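Local coordinates for D-3-phosphoglycerate dehydrogenase oxidoreductase protein (Ralstonia solanacearum, PDB 3GG9), which probably oxidises D-3-phosphoglycerate with NAD as cofactor, as a D-isomer specific 2-hydroxyacid dehydrogenase, at residues F313-A316 with F317-L321; S22-Q25 with D26-V29; G302-R306 with E307-M311; L8-Y11 with Q12-V15; I320-L324 with Q325-D329. One frame throughout, in Å; residues are numbered along the deposited sequence.

Contact 1 (F313-A316 with F317-L321); sequences FGIA and FQNIL
Phe-317 N donates to Phe-313 O at 2.8 Å, and Gln-318 N to Gly-314 O and Asn-319 N to Ile-315 O follow, so the backbone is continuous alpha helix. The next bond in the ladder, Ile-320 N to Ala-316 O, is long and weak at 3.4 Å. Ala-316 O also accepts from the hydroxyl of Ser-76.

Phe-313 and Phe-317 carry the side-chain contact. Both have CG beside the backbone N (chi1 -66° and -64°), but their second torsions differ and the rings are turned obliquely, planes 55° apart. The two rings come closest at CD1 of Phe-313 and CZ of Phe-317, 3.9 Å. CB of Phe-313 sits over one face of the Phe-317 ring, 4.2 Å from its centroid, a CH-pi contact. Phe-313 O also lies over a face of that ring, 3.1 Å from CG of Phe-317. Ile-315 and Asn-319 run side by side, CG2 of the first 3.8 Å from ND2 of the second. That amide has a weak bond to Glu-103 O.

Phe-317 and Ile-320 reach Val-53 on strand 51-54, and Asn-319 and Ile-320 reach Ser-76 on strand 74-77. This is the i to i+4 packing of a helix laid on a parallel alpha/beta sheet.

Contact 2 (S22-Q25 with D26-V29); sequences SLLQ and DHEV
Leu-24 and Val-29 make the tight part of this contact. CD1 of Leu-24 is 3.7 Å from CG2 of Val-29, and CB of Leu-24 is 3.8 Å from the same methyl. The two side chains cross at about a right angle. Val-29 has CG2 beside its backbone N (chi1 -171° for CG1), and this puts that methyl against the leucine. Leu-24 is buried. It also packs on Ile-5 of strand 4-7 and on Phe-317 of helix 306-324.

The turn between them is looser and faces solvent. His-27 N donates to Leu-24 O at 3.0 Å, coming from above the carbonyl plane, 51° out of it. The same carbonyl oxygen lies at the edge of the His-27 ring, near its plane, while CB of Asp-26 lies over one ring face toward the rim. ND1 of His-27 is hydrogen-bonded to the backbone N of Leu-3. On the solvent side, Gln-25 and Asp-26 are exposed. A water bridges this side: it donates to Leu-23 O at 2.7 Å and accepts from Asp-26 N at 2.9 Å. It thus ties the end of the 3-10 segment to the second half of the turn.

Leu-24 to His-27 is a type I beta turn. It leads the chain from a 3-10 segment into strand 28-31, an outermost strand of the five-stranded parallel sheet.

Contact 3 (G302-R306 with E307-M311); sequences GYVER and ESYEM. With SO4 (sulfate ion), chain G.
A chi1 of -179° carries the Glu-305 side chain away from its backbone N, and a bend at chi2 (-83°) folds the carboxylate back over the first turn of the helix. There it meets two amides. OE1 accepts from Ser-308 N at 2.8 Å and OE2 from Glu-307 N at 2.9 Å. Both donors come from above the carboxylate plane. Glu-305 stands at the N-cap position, and these are capping bonds. The helix end probably stabilises its negative charge. OE2 also accepts from Val-157 N of the second subunit. The backbone ladder starts with Tyr-309 N to Glu-305 O at 2.8 Å.

Arg-306 is modelled in two conformers, so its side chain is not fixed in one place. In the one described here it runs alongside Glu-307. CG of Glu-307 lies over the centre of one guanidinium face, 3.7 Å above it. NH2 of Arg-306 is 3.0 Å from OE2 of Glu-307, a salt bridge by charge alone, because the oxygen is well out of the guanidinium plane. One N-H of NH2 points instead at O2 of a sulfate, 2.8 Å away at the guanidinium edge. Gln-161 of the second subunit binds the same ion, which probably comes from the crystallisation liquor.

Tyr-309 lies beside Val-304, whose CG2 is 3.7 Å from the tyrosine OH. That hydroxyl is hydrogen-bonded to Arg-58.

This start of helix 306-324 follows the loop after strand 295-297. Glu-305 and Ser-308 pack on Ala-110 of helix 109-123. Arg-156 and Val-157 of the second subunit pack on Glu-305 and Glu-307 respectively.

Contact 4 (L8-Y11 with Q12-V15); sequences LDDY and QDAV
Asp-10 grips Ala-14 and Val-15 beyond a type I beta turn that runs from Asp-10 to Asp-13, in the loop after strand 4-7. The turn is closed by Asp-13 N to Asp-10 O at 3.1 Å, with the donor above the carbonyl plane. The side chain of Asp-10 carries the rest. A chi1 of 177° swings its carboxylate away from the backbone N and across the turn to two successive amides. Ala-14 N meets OD1 at 3.1 Å and Val-15 N meets OD2 at 3.0 Å. Both come on the syn side of their oxygen, 18° and 29° out of the carboxylate plane. The two bonds together hold the carboxylate against rotation.

Val-15 crosses Asp-10 obliquely. CG2 of Val-15 comes to 3.2 Å of Asp-10 OD2, a close approach. Val-15 also packs on Phe-313 and Phe-317 of helix 306-324. Asp-13 carries a like charge close to Asp-10, but Asp-13 OD2 forms a salt bridge with Arg-16 and its OD1 accepts from Asn-33, which probably eases the repulsion.

At the turn's corner Tyr-11 and Gln-12 lead to the second subunit. The Tyr-11 ring meets Trp-138 of that subunit edge-to-face, and OE1 of Gln-12 is hydrogen-bonded to the hydroxyl of its Tyr-129.

One water donates to both carboxylates, at 2.8 Å from Asp-10 OD2 and 2.7 Å from Asp-13 OD1.

Contact 5 (I320-L324 with Q325-D329); sequences ILDIL and QGNVD
Asp-322 O takes two backbone amides from opposite faces of its carbonyl plane, Asn-327 N at 2.9 Å and Gln-325 N at 3.2 Å. Gly-326 N donates to Ile-323 O at 2.9 Å. With Gly-326 at positive phi (86°) as the C-prime residue, this is a Schellman motif, and it ends helix 306-324. Such a phi suits a residue without a side chain. The helical bond Gln-325 N to Leu-321 O is already weak.

In Ile-323 an off-staggered chi1 (-105°) and a chi2 of 77° bring CD1 to the returning chain. There CD1 lies 3.3 Å from Asn-327 O, and CA of Ile-323 makes a C-H...O contact to the same oxygen. The apolar part is separate: CG1 of Ile-323 is 4.0 Å from CG1 of Val-328, and the two side chains cross at about a right angle. Asn-327 folds onto the next residues: its OD1 accepts from Asp-329 N at 3.0 Å, an Asx turn. Asp-322 OD1 is hydrogen-bonded to Gln-318 NE2, one turn back along the helix.

The chemistry is thus mostly backbone. The carbonyls of Asp-322 and Ile-323 are satisfied by the turning chain, and Ile-323 and Val-328 add an apolar contact at the surface.

In the fold
Helix 306-324 runs through contacts 3, 1 and 5 in turn: its capped start, its buried middle and its Schellman end. Contact 1 is the buried one; beside its helical bonds its side chains are mainly aromatic and apolar. Contacts 2 and 5 lie at the surface and rely on turns. They meet where His-27 packs on Leu-321 and Leu-324. Contacts 3 and 4 are partly buried, hold the carboxylates that bind backbone amides, and both touch the second subunit. Val-15 of contact 4 packs on Phe-313 and Phe-317, and Leu-24 of contact 2 on Phe-317. Contacts 2 and 4 therefore both pack on the middle of the helix, although they do not touch each other.

Contact 1 (F313-A316 with F317-L321)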
loop_
_atom_site.group_PDB
_atom_site.type_symbol
_atom_site.label_atom_id
_atom_site.label_comp_id
_atom_site.label_asym_id
_atom_site.label_seq_id
_atom_site.Cartn_x
_atom_site.Cartn_y
_atom_site.Cartn_z
ATOM N N PHE A 313 10.252 10.044 20.936
ATOM C CA PHE A 313 10.283 11.280 21.723
ATOM C C PHE A 313 10.105 11.054 23.224
ATOM O O PHE A 313 10.749 11.724 24.043
ATOM C CB PHE A 313 9.254 12.258 21.187
ATOM C CG PHE A 313 9.599 12.739 19.798
ATOM C CD1 PHE A 313 10.448 13.826 19.637
ATOM C CD2 PHE A 313 9.149 12.048 18.677
ATOM C CE1 PHE A 313 10.803 14.265 18.372
ATOM C CE2 PHE A 313 9.511 12.480 17.360
ATOM C CZ PHE A 313 10.344 13.588 17.238
ATOM N N GLY A 314 9.238 10.120 23.591
ATOM C CA GLY A 314 9.108 9.775 25.016
ATOM C C GLY A 314 10.488 9.531 25.619
ATOM O O GLY A 314 10.836 10.109 26.650
ATOM N N ILE A 315 11.282 8.704 24.947
ATOM C CA ILE A 315 12.638 8.388 25.391
ATOM C C ILE A 315 13.594 9.566 25.319
ATOM O O ILE A 315 14.326 9.794 26.271
ATOM C CB ILE A 315 13.212 7.140 24.650
ATOM C CG1 ILE A 315 12.508 5.881 25.151
ATOM C CG2 ILE A 315 14.714 6.998 24.864
ATOM C CD1 ILE A 315 12.668 4.692 24.229
ATOM N N ALA A 316 13.606 10.313 24.211
ATOM C CA ALA A 316 14.486 11.485 24.118
ATOM C C ALA A 316 14.172 12.556 25.185
ATOM O O ALA A 316 15.098 13.168 25.732
ATOM C CB ALA A 316 14.479 12.092 22.687
ATOM N N PHE A 317 12.883 12.741 25.494
ATOM C CA PHE A 317 12.429 13.688 26.522
ATOM C C PHE A 317 12.764 13.203 27.928
ATOM O O PHE A 317 13.277 13.970 28.740
ATOM C CB PHE A 317 10.925 13.960 26.437
ATOM C CG PHE A 317 10.474 14.625 25.161
ATOM C CD1 PHE A 317 11.380 15.221 24.287
ATOM C CD2 PHE A 317 9.120 14.653 24.836
ATOM C CE1 PHE A 317 10.935 15.835 23.117
ATOM C CE2 PHE A 317 8.673 15.282 23.675
ATOM C CZ PHE A 317 9.584 15.868 22.813
ATOM N N GLN A 318 12.468 11.935 28.212
ATOM C CA GLN A 318 12.858 11.332 29.494
ATOM C C GLN A 318 14.377 11.359 29.691
ATOM O O GLN A 318 14.852 11.553 30.811
ATOM C CB GLN A 318 12.310 9.913 29.637
ATOM C CG GLN A 318 12.325 9.341 31.065
ATOM C CD GLN A 318 11.621 10.242 32.088
ATOM O OE1 GLN A 318 10.476 10.652 31.889
ATOM N NE2 GLN A 318 12.307 10.537 33.203
ATOM N N ASN A 319 15.140 11.216 28.603
ATOM C CA ASN A 319 16.601 11.299 28.692
ATOM C C ASN A 319 17.077 12.657 29.227
ATOM O O ASN A 319 17.975 12.718 30.079
ATOM C CB ASN A 319 17.271 10.947 27.355
ATOM C CG ASN A 319 17.326 9.444 27.085
ATOM O OD1 ASN A 319 17.088 8.614 27.966
ATOM N ND2 ASN A 319 17.669 9.089 25.853
ATOM N N ILE A 320 16.479 13.739 28.736
ATOM C CA ILE A 320 16.777 15.075 29.237
ATOM C C ILE A 320 16.445 15.168 30.735
ATOM O O ILE A 320 17.275 15.618 31.531
ATOM C CB ILE A 320 16.045 16.174 28.451
ATOM C CG1 ILE A 320 16.580 16.248 27.011
ATOM C CG2 ILE A 320 16.212 17.532 29.140
ATOM C CD1 ILE A 320 15.705 17.087 26.073
ATOM N N LEU A 321 15.257 14.705 31.117
ATOM C CA LEU A 321 14.853 14.694 32.527
ATOM C C LEU A 321 15.785 13.875 33.425
ATOM O O LEU A 321 16.088 14.297 34.545
ATOM C CB LEU A 321 13.412 14.208 32.711
ATOM C CG LEU A 321 12.285 14.861 31.901
ATOM C CD1 LEU A 321 10.939 14.352 32.383
ATOM C CD2 LEU A 321 12.330 16.396 31.929
#

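Contact 2 (S22-Q25 with D26-V29)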
loop_
_atom_site.group_PDB
_atom_site.type_symbol
_atom_site.label_atom_id
_atom_site.label_comp_id
_atom_site.label_asym_id
_atom_site.label_seq_id
_atom_site.Cartn_x
_atom_site.Cartn_y
_atom_site.Cartn_z
ATOM N N SER A 22 4.070 16.319 27.362
ATOM C CA SER A 22 3.842 16.832 28.723
ATOM C C SER A 22 5.014 16.544 29.657
ATOM O O SER A 22 5.124 17.150 30.734
ATOM C CB SER A 22 2.535 16.293 29.316
ATOM O OG SER A 22 2.271 16.904 30.576
ATOM N N LEU A 23 5.896 15.632 29.254
ATOM C CA LEU A 23 7.139 15.385 29.986
ATOM C C LEU A 23 8.009 16.636 30.128
ATOM O O LEU A 23 8.762 16.749 31.086
ATOM C CB LEU A 23 7.969 14.271 29.334
ATOM C CG LEU A 23 7.438 12.834 29.366
ATOM C CD1 LEU A 23 8.304 11.933 28.484
ATOM C CD2 LEU A 23 7.362 12.294 30.787
ATOM N N LEU A 24 7.905 17.567 29.179
ATOM C CA LEU A 24 8.724 18.775 29.195
ATOM C C LEU A 24 8.019 19.999 29.811
ATOM O O LEU A 24 8.341 21.149 29.461
ATOM C CB LEU A 24 9.178 19.107 27.760
ATOM C CG LEU A 24 10.017 18.065 27.001
ATOM C CD1 LEU A 24 10.250 18.523 25.558
ATOM C CD2 LEU A 24 11.332 17.762 27.703
ATOM N N GLN A 25 7.090 19.749 30.737
ATOM C CA GLN A 25 6.190 20.785 31.287
ATOM C C GLN A 25 6.910 21.844 32.110
ATOM O O GLN A 25 6.462 22.980 32.172
ATOM C CB GLN A 25 5.074 20.164 32.137
ATOM C CG GLN A 25 5.575 19.285 33.295
ATOM C CD GLN A 25 4.444 18.718 34.137
ATOM O OE1 GLN A 25 4.646 18.358 35.300
ATOM N NE2 GLN A 25 3.249 18.629 33.556
ATOM N N ASP A 26 8.032 21.457 32.705
ATOM C CA ASP A 26 8.881 22.365 33.470
ATOM C C ASP A 26 9.837 23.186 32.594
ATOM O O ASP A 26 10.670 23.905 33.126
ATOM C CB ASP A 26 9.671 21.573 34.523
ATOM C CG ASP A 26 10.378 22.470 35.539
ATOM O OD1 ASP A 26 9.801 23.500 35.942
ATOM O OD2 ASP A 26 11.527 22.159 35.901
ATOM N N HIS A 27 9.717 23.093 31.266
ATOM C CA HIS A 27 10.685 23.717 30.344
ATOM C C HIS A 27 9.993 24.515 29.294
ATOM O O HIS A 27 8.802 24.333 29.058
ATOM C CB HIS A 27 11.564 22.656 29.688
ATOM C CG HIS A 27 12.216 21.739 30.679
ATOM N ND1 HIS A 27 13.363 22.079 31.363
ATOM C CD2 HIS A 27 11.836 20.533 31.159
ATOM C CE1 HIS A 27 13.678 21.110 32.202
ATOM N NE2 HIS A 27 12.770 20.156 32.093
ATOM N N GLU A 28 10.753 25.403 28.656
ATOM C CA GLU A 28 10.265 26.191 27.536
ATOM C C GLU A 28 10.701 25.503 26.231
ATOM O O GLU A 28 11.899 25.352 25.973
ATOM C CB GLU A 28 10.839 27.599 27.640
ATOM C CG GLU A 28 10.428 28.566 26.554
ATOM C CD GLU A 28 11.184 29.899 26.651
ATOM O OE1 GLU A 28 11.498 30.482 25.591
ATOM O OE2 GLU A 28 11.479 30.356 27.783
ATOM N N VAL A 29 9.727 25.066 25.432
ATOM C CA VAL A 29 9.986 24.256 24.225
ATOM C C VAL A 29 9.509 24.971 22.974
ATOM O O VAL A 29 8.363 25.416 22.901
ATOM C CB VAL A 29 9.293 22.873 24.286
ATOM C CG1 VAL A 29 9.758 21.968 23.123
ATOM C CG2 VAL A 29 9.569 22.193 25.591
HETATM O O HOH W 1 9.337 18.846 32.739
#

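Contact 3 (G302-R306 with E307-M311)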
loop_
_atom_site.group_PDB
_atom_site.type_symbol
_atom_site.label_atom_id
_atom_site.label_comp_id
_atom_site.label_asym_id
_atom_site.label_seq_id
_atom_site.Cartn_x
_atom_site.Cartn_y
_atom_site.Cartn_z
ATOM N N GLY A 302 9.250 6.313 6.680
ATOM C CA GLY A 302 9.521 5.049 7.413
ATOM C C GLY A 302 9.259 5.106 8.922
ATOM O O GLY A 302 8.542 4.268 9.434
ATOM N N TYR A 303 9.794 6.116 9.617
ATOM C CA TYR A 303 9.646 6.226 11.084
ATOM C C TYR A 303 8.584 7.235 11.510
ATOM O O TYR A 303 8.337 7.405 12.710
ATOM C CB TYR A 303 10.990 6.568 11.755
ATOM C CG TYR A 303 12.038 5.520 11.514
ATOM C CD1 TYR A 303 12.223 4.479 12.417
ATOM C CD2 TYR A 303 12.832 5.554 10.370
ATOM C CE1 TYR A 303 13.161 3.518 12.187
ATOM C CE2 TYR A 303 13.781 4.583 10.131
ATOM C CZ TYR A 303 13.932 3.562 11.032
ATOM O OH TYR A 303 14.873 2.606 10.772
ATOM N N VAL A 304 7.977 7.926 10.532
ATOM C CA VAL A 304 6.914 8.919 10.808
ATOM C C VAL A 304 5.585 8.203 11.036
ATOM O O VAL A 304 4.844 7.901 10.116
ATOM C CB VAL A 304 6.835 10.038 9.711
ATOM C CG1 VAL A 304 5.875 11.153 10.109
ATOM C CG2 VAL A 304 8.208 10.629 9.517
ATOM N N GLU A 305 5.324 7.878 12.294
ATOM C CA GLU A 305 4.181 7.062 12.635
ATOM C C GLU A 305 3.897 7.366 14.109
ATOM O O GLU A 305 4.826 7.559 14.887
ATOM C CB GLU A 305 4.513 5.582 12.387
ATOM C CG GLU A 305 3.398 4.584 12.675
ATOM C CD GLU A 305 3.290 4.178 14.132
ATOM O OE1 GLU A 305 4.338 3.856 14.747
ATOM O OE2 GLU A 305 2.148 4.160 14.663
ATOM N N ARG A 306 2.629 7.364 14.489
ATOM C CA ARG A 306 2.210 7.878 15.799
ATOM C C ARG A 306 2.811 7.140 16.999
ATOM O O ARG A 306 3.292 7.774 17.939
ATOM C CB ARG A 306 0.680 7.955 15.897
ATOM C CG ARG A 306 -0.052 6.689 15.500
ATOM C CD ARG A 306 -1.224 6.488 16.422
ATOM N NE ARG A 306 -1.631 5.090 16.529
ATOM C CZ ARG A 306 -2.047 4.537 17.664
ATOM N NH1 ARG A 306 -2.081 5.261 18.779
ATOM N NH2 ARG A 306 -2.407 3.259 17.695
ATOM N N GLU A 307 2.794 5.804 16.956
ATOM C CA GLU A 307 3.353 4.998 18.058
ATOM C C GLU A 307 4.875 5.145 18.095
ATOM O O GLU A 307 5.463 5.302 19.163
ATOM C CB GLU A 307 2.979 3.521 17.918
ATOM C CG GLU A 307 1.484 3.263 18.037
ATOM C CD GLU A 307 1.128 1.782 18.291
ATOM O OE1 GLU A 307 2.003 1.004 18.730
ATOM O OE2 GLU A 307 -0.043 1.407 18.036
ATOM N N SER A 308 5.494 5.125 16.913
ATOM C CA SER A 308 6.925 5.348 16.771
ATOM C C SER A 308 7.325 6.691 17.392
ATOM O O SER A 308 8.265 6.735 18.161
ATOM C CB SER A 308 7.346 5.291 15.289
ATOM O OG SER A 308 8.748 5.458 15.154
ATOM N N TYR A 309 6.623 7.776 17.062
ATOM C CA TYR A 309 6.911 9.107 17.641
ATOM C C TYR A 309 6.714 9.106 19.178
ATOM O O TYR A 309 7.558 9.594 19.936
ATOM C CB TYR A 309 6.035 10.180 16.980
ATOM C CG TYR A 309 6.688 10.896 15.778
ATOM C CD1 TYR A 309 7.632 10.252 14.969
ATOM C CD2 TYR A 309 6.335 12.208 15.446
ATOM C CE1 TYR A 309 8.236 10.915 13.866
ATOM C CE2 TYR A 309 6.942 12.875 14.349
ATOM C CZ TYR A 309 7.889 12.212 13.572
ATOM O OH TYR A 309 8.492 12.837 12.481
ATOM N N GLU A 310 5.620 8.521 19.638
ATOM C CA GLU A 310 5.403 8.434 21.083
ATOM C C GLU A 310 6.616 7.801 21.786
ATOM O O GLU A 310 7.126 8.379 22.734
ATOM C CB GLU A 310 4.102 7.690 21.429
ATOM C CG GLU A 310 2.797 8.453 21.103
ATOM C CD GLU A 310 2.484 9.671 22.002
ATOM O OE1 GLU A 310 1.433 10.316 21.725
ATOM O OE2 GLU A 310 3.254 9.994 22.967
ATOM N N MET A 311 7.081 6.647 21.290
ATOM C CA MET A 311 8.236 5.916 21.840
ATOM C C MET A 311 9.538 6.708 21.675
ATOM O O MET A 311 10.261 6.929 22.650
ATOM C CB MET A 311 8.386 4.528 21.177
ATOM C CG MET A 311 9.572 3.693 21.720
ATOM S SD MET A 311 10.192 2.400 20.594
ATOM C CE MET A 311 8.933 1.143 20.849
HETATM S S SO4 G . -5.085 3.100 20.522
HETATM O O1 SO4 G . -5.194 2.759 21.942
HETATM O O2 SO4 G . -3.898 2.461 19.964
HETATM O O3 SO4 G . -6.271 2.622 19.814
HETATM O O4 SO4 G . -4.990 4.552 20.349
#

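Contact 4 (L8-Y11 with Q12-V15)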
loop_
_atom_site.group_PDB
_atom_site.type_symbol
_atom_site.label_atom_id
_atom_site.label_comp_id
_atom_site.label_asym_id
_atom_site.label_seq_id
_atom_site.Cartn_x
_atom_site.Cartn_y
_atom_site.Cartn_z
ATOM N N LEU A 8 13.923 20.292 16.368
ATOM C CA LEU A 8 14.118 20.688 14.976
ATOM C C LEU A 8 13.348 19.790 14.000
ATOM O O LEU A 8 13.051 18.640 14.319
ATOM C CB LEU A 8 15.613 20.594 14.664
ATOM C CG LEU A 8 16.548 21.559 15.405
ATOM C CD1 LEU A 8 17.941 21.415 14.840
ATOM C CD2 LEU A 8 16.059 23.010 15.240
ATOM N N ASP A 9 13.043 20.329 12.815
ATOM C CA ASP A 9 12.635 19.556 11.617
ATOM C C ASP A 9 11.339 18.743 11.737
ATOM O O ASP A 9 11.259 17.634 11.221
ATOM C CB ASP A 9 13.756 18.619 11.157
ATOM C CG ASP A 9 15.106 19.294 11.098
ATOM O OD1 ASP A 9 15.216 20.348 10.452
ATOM O OD2 ASP A 9 16.064 18.747 11.688
ATOM N N ASP A 10 10.338 19.295 12.411
ATOM C CA ASP A 10 9.062 18.584 12.615
ATOM C C ASP A 10 8.008 19.111 11.636
ATOM O O ASP A 10 7.182 19.964 11.994
ATOM C CB ASP A 10 8.616 18.739 14.070
ATOM C CG ASP A 10 7.262 18.082 14.363
ATOM O OD1 ASP A 10 6.818 17.181 13.614
ATOM O OD2 ASP A 10 6.638 18.495 15.365
ATOM N N TYR A 11 8.028 18.570 10.415
ATOM C CA TYR A 11 7.336 19.183 9.268
ATOM C C TYR A 11 5.831 19.271 9.460
ATOM O O TYR A 11 5.225 20.255 9.070
ATOM C CB TYR A 11 7.695 18.494 7.926
ATOM C CG TYR A 11 9.185 18.357 7.730
ATOM C CD1 TYR A 11 9.945 19.421 7.268
ATOM C CD2 TYR A 11 9.839 17.157 8.011
ATOM C CE1 TYR A 11 11.307 19.303 7.110
ATOM C CE2 TYR A 11 11.199 17.020 7.852
ATOM C CZ TYR A 11 11.933 18.108 7.395
ATOM O OH TYR A 11 13.292 17.999 7.253
ATOM N N GLN A 12 5.246 18.261 10.098
ATOM C CA GLN A 12 3.800 18.197 10.286
ATOM C C GLN A 12 3.346 18.624 11.681
ATOM O O GLN A 12 2.188 18.385 12.039
ATOM C CB GLN A 12 3.301 16.776 10.010
ATOM C CG GLN A 12 3.308 16.443 8.559
ATOM C CD GLN A 12 2.987 14.990 8.248
ATOM O OE1 GLN A 12 3.862 14.120 8.315
ATOM N NE2 GLN A 12 1.739 14.732 7.828
ATOM N N ASP A 13 4.264 19.203 12.461
ATOM C CA ASP A 13 3.976 19.773 13.786
ATOM C C ASP A 13 3.336 18.707 14.668
ATOM O O ASP A 13 2.335 18.951 15.321
ATOM C CB ASP A 13 3.054 20.996 13.647
ATOM C CG ASP A 13 3.148 21.947 14.812
ATOM O OD1 ASP A 13 4.167 21.918 15.553
ATOM O OD2 ASP A 13 2.187 22.735 14.966
ATOM N N ALA A 14 3.896 17.503 14.642
ATOM C CA ALA A 14 3.293 16.370 15.354
ATOM C C ALA A 14 3.739 16.246 16.781
ATOM O O ALA A 14 3.006 15.715 17.612
ATOM C CB ALA A 14 3.603 15.049 14.623
ATOM N N VAL A 15 4.978 16.664 17.039
ATOM C CA VAL A 15 5.647 16.465 18.323
ATOM C C VAL A 15 4.876 17.092 19.481
ATOM O O VAL A 15 4.678 16.446 20.522
ATOM C CB VAL A 15 7.106 17.016 18.274
ATOM C CG1 VAL A 15 7.777 16.974 19.648
ATOM C CG2 VAL A 15 7.939 16.230 17.215
HETATM O O HOH W 2 5.202 20.060 17.172
#

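Contact 5 (I320-L324 with Q325-D329)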
loop_
_atom_site.group_PDB
_atom_site.type_symbol
_atom_site.label_atom_id
_atom_site.label_comp_id
_atom_site.label_asym_id
_atom_site.label_seq_id
_atom_site.Cartn_x
_atom_site.Cartn_y
_atom_site.Cartn_z
ATOM N N ILE A 320 16.479 13.739 28.736
ATOM C CA ILE A 320 16.777 15.075 29.237
ATOM C C ILE A 320 16.445 15.168 30.735
ATOM O O ILE A 320 17.275 15.618 31.531
ATOM C CB ILE A 320 16.045 16.174 28.451
ATOM C CG1 ILE A 320 16.580 16.248 27.011
ATOM C CG2 ILE A 320 16.212 17.532 29.140
ATOM C CD1 ILE A 320 15.705 17.087 26.073
ATOM N N LEU A 321 15.257 14.705 31.117
ATOM C CA LEU A 321 14.853 14.694 32.527
ATOM C C LEU A 321 15.785 13.875 33.425
ATOM O O LEU A 321 16.088 14.297 34.545
ATOM C CB LEU A 321 13.412 14.208 32.711
ATOM C CG LEU A 321 12.285 14.861 31.901
ATOM C CD1 LEU A 321 10.939 14.352 32.383
ATOM C CD2 LEU A 321 12.330 16.396 31.929
ATOM N N ASP A 322 16.223 12.714 32.939
ATOM C CA ASP A 322 17.112 11.829 33.695
ATOM C C ASP A 322 18.490 12.453 33.891
ATOM O O ASP A 322 19.083 12.290 34.947
ATOM C CB ASP A 322 17.300 10.471 33.008
ATOM C CG ASP A 322 16.065 9.591 33.044
ATOM O OD1 ASP A 322 15.166 9.768 33.899
ATOM O OD2 ASP A 322 16.014 8.681 32.194
ATOM N N ILE A 323 18.992 13.157 32.874
ATOM C CA ILE A 323 20.303 13.809 32.966
ATOM C C ILE A 323 20.289 14.942 33.996
ATOM O O ILE A 323 21.222 15.075 34.786
ATOM C CB ILE A 323 20.833 14.256 31.565
ATOM C CG1 ILE A 323 21.933 13.315 31.108
ATOM C CG2 ILE A 323 21.424 15.653 31.568
ATOM C CD1 ILE A 323 21.428 12.033 30.595
ATOM N N LEU A 324 19.207 15.713 34.013
ATOM C CA LEU A 324 19.051 16.804 34.971
ATOM C C LEU A 324 18.950 16.320 36.421
ATOM O O LEU A 324 19.103 17.113 37.349
ATOM C CB LEU A 324 17.851 17.680 34.609
ATOM C CG LEU A 324 17.912 18.428 33.277
ATOM C CD1 LEU A 324 16.565 19.033 32.950
ATOM C CD2 LEU A 324 19.000 19.497 33.267
ATOM N N GLN A 325 18.705 15.026 36.611
ATOM C CA GLN A 325 18.679 14.428 37.943
ATOM C C GLN A 325 19.950 13.625 38.231
ATOM O O GLN A 325 20.021 12.926 39.240
ATOM C CB GLN A 325 17.458 13.525 38.118
ATOM C CG GLN A 325 16.111 14.229 38.028
ATOM C CD GLN A 325 15.678 14.897 39.330
ATOM O OE1 GLN A 325 16.283 14.701 40.388
ATOM N NE2 GLN A 325 14.607 15.682 39.254
ATOM N N GLY A 326 20.947 13.718 37.355
ATOM C CA GLY A 326 22.208 13.010 37.574
ATOM C C GLY A 326 22.288 11.572 37.085
ATOM O O GLY A 326 23.317 10.918 37.256
ATOM N N ASN A 327 21.208 11.063 36.491
ATOM C CA ASN A 327 21.260 9.779 35.797
ATOM C C ASN A 327 21.792 10.014 34.385
ATOM O O ASN A 327 21.079 10.532 33.520
ATOM C CB ASN A 327 19.874 9.115 35.763
ATOM C CG ASN A 327 19.835 7.830 34.920
ATOM O OD1 ASN A 327 20.725 7.547 34.110
ATOM N ND2 ASN A 327 18.780 7.060 35.103
ATOM N N VAL A 328 23.036 9.606 34.156
ATOM C CA VAL A 328 23.708 9.859 32.884
ATOM C C VAL A 328 23.918 8.595 32.030
ATOM O O VAL A 328 24.810 8.564 31.163
ATOM C CB VAL A 328 25.060 10.590 33.093
ATOM C CG1 VAL A 328 24.833 12.037 33.506
ATOM C CG2 VAL A 328 25.944 9.852 34.097
ATOM N N ASP A 329 23.098 7.570 32.271
ATOM C CA ASP A 329 23.141 6.322 31.497
ATOM C C ASP A 329 22.956 6.490 29.988
ATOM O O ASP A 329 23.524 5.735 29.213
ATOM C CB ASP A 329 22.119 5.321 32.015
ATOM C CG ASP A 329 22.402 4.874 33.441
ATOM O OD1 ASP A 329 23.501 5.163 33.964
ATOM O OD2 ASP A 329 21.516 4.231 34.045
#